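Local coordinates for SnoaL-like domain-containing protein (Kribbella flavida, PDB 4GB5) that is of unknown function but carries a SnoaL-like domain of the NTF2 clan, whose curved sheet and helices commonly enclose a pocket, at residues I13-L16 against F17-A21; L26-F29 against T30-P33. One frame throughout, in Å; residues are numbered along the deposited sequence.

Contact 1 of 2, residues I13-L16 against F17-A21; sequences IIEL and FGRYA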
loop_
_atom_site.group_PDB
_atom_site.type_symbol
_atom_site.label_atom_id
_atom_site.label_comp_id
_atom_site.label_asym_id
_atom_site.label_seq_id
_atom_site.Cartn_x
_atom_site.Cartn_y
_atom_site.Cartn_z
ATOM N N ILE A 13 9.736 -13.148 -3.858
ATOM C CA ILE A 13 9.866 -12.053 -4.832
ATOM C C ILE A 13 9.062 -10.858 -4.334
ATOM O O ILE A 13 9.544 -9.709 -4.383
ATOM C CB ILE A 13 9.441 -12.508 -6.221
ATOM C CG1 ILE A 13 10.475 -13.467 -6.778
ATOM C CG2 ILE A 13 9.226 -11.314 -7.189
ATOM C CD1 ILE A 13 9.959 -14.173 -8.021
ATOM N N ILE A 14 7.845 -11.076 -3.852
ATOM C CA ILE A 14 7.062 -9.962 -3.308
ATOM C C ILE A 14 7.796 -9.359 -2.115
ATOM O O ILE A 14 7.883 -8.124 -1.996
ATOM C CB ILE A 14 5.594 -10.359 -3.022
ATOM C CG1 ILE A 14 4.898 -10.632 -4.332
ATOM C CG2 ILE A 14 4.848 -9.256 -2.245
ATOM C CD1 ILE A 14 3.531 -11.222 -4.250
ATOM N N GLU A 15 8.317 -10.182 -1.233
ATOM C CA GLU A 15 9.027 -9.664 -0.055
ATOM C C GLU A 15 10.215 -8.834 -0.454
ATOM O O GLU A 15 10.572 -7.886 0.252
ATOM C CB GLU A 15 9.459 -10.831 0.820
ATOM C CG GLU A 15 10.137 -10.455 2.077
ATOM C CD GLU A 15 10.316 -11.634 3.004
ATOM O OE1 GLU A 15 9.356 -12.029 3.717
ATOM O OE2 GLU A 15 11.438 -12.177 2.997
ATOM N N LEU A 16 10.867 -9.134 -1.574
ATOM C CA LEU A 16 11.991 -8.304 -2.012
ATOM C C LEU A 16 11.623 -6.865 -2.167
ATOM O O LEU A 16 12.463 -5.971 -1.965
ATOM C CB LEU A 16 12.532 -8.701 -3.378
ATOM C CG LEU A 16 13.514 -9.820 -3.440
ATOM C CD1 LEU A 16 13.829 -10.128 -4.875
ATOM C CD2 LEU A 16 14.790 -9.389 -2.728
ATOM N N PHE A 17 10.369 -6.604 -2.539
ATOM C CA PHE A 17 9.919 -5.226 -2.669
ATOM C C PHE A 17 9.783 -4.530 -1.321
ATOM O O PHE A 17 9.944 -3.314 -1.246
ATOM C CB PHE A 17 8.617 -5.157 -3.482
ATOM C CG PHE A 17 8.859 -5.357 -4.918
ATOM C CD1 PHE A 17 9.022 -4.241 -5.749
ATOM C CD2 PHE A 17 8.986 -6.602 -5.485
ATOM C CE1 PHE A 17 9.268 -4.369 -7.093
ATOM C CE2 PHE A 17 9.272 -6.745 -6.817
ATOM C CZ PHE A 17 9.401 -5.628 -7.651
ATOM N N GLY A 18 9.494 -5.277 -0.253
ATOM C CA GLY A 18 9.539 -4.718 1.099
ATOM C C GLY A 18 10.961 -4.303 1.469
ATOM O O GLY A 18 11.187 -3.201 1.971
ATOM N N ARG A 19 11.916 -5.184 1.204
ATOM C CA ARG A 19 13.313 -4.895 1.454
ATOM C C ARG A 19 13.823 -3.758 0.560
ATOM O O ARG A 19 14.648 -2.927 0.991
ATOM C CB ARG A 19 14.156 -6.158 1.264
ATOM C CG ARG A 19 13.788 -7.316 2.188
ATOM C CD ARG A 19 14.922 -8.322 2.268
ATOM N NE ARG A 19 15.099 -8.857 3.617
ATOM C CZ ARG A 19 14.605 -10.011 4.044
ATOM N NH1 ARG A 19 14.825 -10.408 5.284
ATOM N NH2 ARG A 19 13.894 -10.777 3.232
ATOM N N TYR A 20 13.352 -3.700 -0.684
ATOM C CA TYR A 20 13.715 -2.609 -1.582
ATOM C C TYR A 20 13.296 -1.273 -1.002
ATOM O O TYR A 20 14.060 -0.294 -0.987
ATOM C CB TYR A 20 13.062 -2.811 -2.962
ATOM C CG TYR A 20 13.281 -1.646 -3.937
ATOM C CD1 TYR A 20 14.341 -1.630 -4.780
ATOM C CD2 TYR A 20 12.407 -0.556 -3.977
ATOM C CE1 TYR A 20 14.560 -0.602 -5.651
ATOM C CE2 TYR A 20 12.602 0.481 -4.847
ATOM C CZ TYR A 20 13.681 0.456 -5.689
ATOM O OH TYR A 20 13.893 1.500 -6.561
ATOM N N ALA A 21 12.071 -1.213 -0.546
ATOM C CA ALA A 21 11.554 0.018 0.089
ATOM C C ALA A 21 12.305 0.366 1.339
ATOM O O ALA A 21 12.567 1.534 1.602
ATOM C CB ALA A 21 10.064 -0.099 0.347
#

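Contact 2 of 2, residues L26-F29 against T30-P33; sequences LKEF and TDLP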
loop_
_atom_site.group_PDB
_atom_site.type_symbol
_atom_site.label_atom_id
_atom_site.label_comp_id
_atom_site.label_asym_id
_atom_site.label_seq_id
_atom_site.Cartn_x
_atom_site.Cartn_y
_atom_site.Cartn_z
ATOM N N LEU A 26 14.815 3.346 5.247
ATOM C CA LEU A 26 15.726 3.229 6.420
ATOM C C LEU A 26 17.102 3.829 6.147
ATOM O O LEU A 26 17.931 3.847 7.042
ATOM C CB LEU A 26 15.927 1.764 6.813
ATOM C CG LEU A 26 14.700 0.968 7.249
ATOM C CD1 LEU A 26 14.967 -0.519 7.334
ATOM C CD2 LEU A 26 14.139 1.513 8.560
ATOM N N LYS A 27 17.329 4.314 4.929
ATOM C CA LYS A 27 18.616 4.877 4.463
ATOM C C LYS A 27 19.809 3.977 4.692
ATOM O O LYS A 27 20.861 4.402 5.185
ATOM C CB LYS A 27 18.877 6.270 5.030
ATOM C CG LYS A 27 18.126 7.363 4.305
ATOM C CD LYS A 27 18.610 8.743 4.683
ATOM C CE LYS A 27 17.609 9.834 4.401
ATOM N NZ LYS A 27 18.122 11.151 4.822
ATOM N N GLU A 28 19.626 2.722 4.331
ATOM C CA GLU A 28 20.605 1.685 4.554
ATOM C C GLU A 28 21.091 1.217 3.209
ATOM O O GLU A 28 20.517 0.337 2.563
ATOM C CB GLU A 28 20.015 0.559 5.389
ATOM C CG GLU A 28 21.112 -0.150 6.178
ATOM C CD GLU A 28 21.975 -1.033 5.336
ATOM O OE1 GLU A 28 23.068 -0.580 4.949
ATOM O OE2 GLU A 28 21.559 -2.190 5.105
ATOM N N PHE A 29 22.141 1.883 2.747
ATOM C CA PHE A 29 22.609 1.719 1.367
ATOM C C PHE A 29 23.827 0.836 1.200
ATOM O O PHE A 29 24.458 0.807 0.146
ATOM C CB PHE A 29 22.900 3.111 0.759
ATOM C CG PHE A 29 21.727 4.042 0.836
ATOM C CD1 PHE A 29 20.607 3.817 0.058
ATOM C CD2 PHE A 29 21.757 5.124 1.686
ATOM C CE1 PHE A 29 19.498 4.659 0.132
ATOM C CE2 PHE A 29 20.661 5.991 1.745
ATOM C CZ PHE A 29 19.540 5.730 0.978
ATOM N N THR A 30 24.207 0.136 2.263
ATOM C CA THR A 30 25.442 -0.633 2.281
ATOM C C THR A 30 25.203 -2.130 2.285
ATOM O O THR A 30 25.641 -2.823 1.358
ATOM C CB THR A 30 26.249 -0.198 3.519
ATOM O OG1 THR A 30 26.536 1.205 3.390
ATOM C CG2 THR A 30 27.505 -0.994 3.628
ATOM N N ASP A 31 24.551 -2.636 3.324
ATOM C CA ASP A 31 24.252 -4.065 3.457
ATOM C C ASP A 31 23.011 -4.509 2.667
ATOM O O ASP A 31 23.078 -5.450 1.862
ATOM C CB ASP A 31 24.101 -4.410 4.949
ATOM C CG ASP A 31 23.693 -5.855 5.193
ATOM O OD1 ASP A 31 24.576 -6.725 5.110
ATOM O OD2 ASP A 31 22.504 -6.116 5.490
ATOM N N LEU A 32 21.897 -3.836 2.893
ATOM C CA LEU A 32 20.602 -4.220 2.318
ATOM C C LEU A 32 20.675 -4.333 0.786
ATOM O O LEU A 32 20.097 -5.290 0.229
ATOM C CB LEU A 32 19.520 -3.274 2.779
ATOM C CG LEU A 32 18.101 -3.767 2.925
ATOM C CD1 LEU A 32 18.004 -5.209 3.454
ATOM C CD2 LEU A 32 17.398 -2.777 3.852
ATOM N N PRO A 33 21.342 -3.382 0.072
ATOM C CA PRO A 33 21.337 -3.572 -1.392
ATOM C C PRO A 33 21.915 -4.910 -1.835
ATOM O O PRO A 33 21.439 -5.418 -2.863
ATOM C CB PRO A 33 22.161 -2.404 -1.907
ATOM C CG PRO A 33 21.922 -1.318 -0.862
ATOM C CD PRO A 33 21.871 -2.044 0.439
HETATM O O HOH W 1 20.728 -3.905 6.872
#

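Contact 1 of 2, residues I13-L16 against F17-A21
Glu15 sends its CG opposite the backbone N (chi1 -177°) and runs on extended, while Arg19, with CG opposite its carbonyl carbon and a bend at chi3 (141°), folds its guanidinium back one helical turn toward that carboxylate. The two side chains cross, and in the Arg19 conformer described, one of two, the ion pair closes between Arg19 NH2 and Glu15 OE2 at 2.8 Å. OE2 lies at the edge of the guanidinium, near its plane, and the carboxylate and guanidinium planes are turned 75° apart; the N-H also points poorly at OE2, which makes the hydrogen bond within the salt bridge weak. The other carboxylate oxygen, OE1, accepts a hydrogen bond from Val84 N of the second subunit, so this pair borders the subunit interface. Both residues belong to helix 6-25, the helix that packs against the curved sheet in this NTF2-like fold. Arg19 N bonds Glu15 O at 3.2 Å, and Tyr20 N bonds Leu16 O at 2.8 Å. Phe17 N instead reaches Ile14 O, three residues back, at 3.0 Å, from above the carbonyl plane. The Phe17 ring swings back along the helix: its CD2 comes 3.3 Å from Ile13 O, which lies at the ring edge, as does Ile14 O. Beyond, this ring meets His82 edge-to-face and touches Ile79, Ile93 and Leu134 of the sheet. Tyr20 CB rests 3.4 Å from Leu16 O, and the Tyr20 ring meets Tyr121 edge-to-face, while Leu16 and Ile13 both lean on Trp132.

Contact 2 of 2, residues L26-F29 against T30-P33
Glu28 reaches forward from the loop to the amides of Thr30, Asp31 and Leu32. From CB its CG departs opposite the backbone N (chi1 -153°), and a bend at chi2 (-74°) turns the chain so that Glu28 CD lies 3.6 Å from Asp31 N. Glu28 OE1 takes two amides: Asp31 N, at 3.0 Å, on its syn lone pair, and Thr30 N, also at 3.0 Å, from above the carboxylate plane. Glu28 OE2 receives Leu32 N at 2.8 Å on the syn side, somewhat out of plane, and also lies 3.3 Å from Leu32 CB. Three backbone N-H groups thus hold the carboxylate and fix its rotation, and they and the N-terminal end of helix 32-36 would probably stabilise its negative charge. The loop itself begins with a Schellman motif, Lys27 being the first residue to leave helical geometry after helix 6-25, with positive phi. A water donates to Glu28 OE2 at 2.6 Å and also to Asp31 OD2. It bridges two like charges, Glu28 OE2 and Asp31 OD2 being 4.1 Å apart; Asp31 OD2 is also paired with Arg35 NE in a salt bridge. Next to Glu28, the Phe29 ring has Lys27 C over one face, offset toward the rim, and it packs on Ile23 and on Leu65 and Arg66 of helix 58-69. Farther along the chain, Pro33 CG comes 3.5 Å from Phe29 O, and Pro33 CD lies close to Glu28 O, a buried oxygen with no hydrogen-bond partner in the model.

How the contacts relate
From the N terminus, the chain first passes through contact 1 (13-21), where successive turns of helix 6-25 meet and no loop is closed. The helix then runs on to its end, and contact 2 (26-33) closes the short loop that leads into helix 32-36. The two follow in series, neither nested nor crossed, with centres about 13 Å apart. They meet where Leu32 CD2 packs 4.0 Å from Arg19 O, and Val36 of helix 32-36 touches Arg19 and Tyr20. Contact 1 faces the sheet and the second subunit. Contact 2 joins both helices and, through Phe29, helix 58-69; its Leu26 also touches Phe120 of the second subunit.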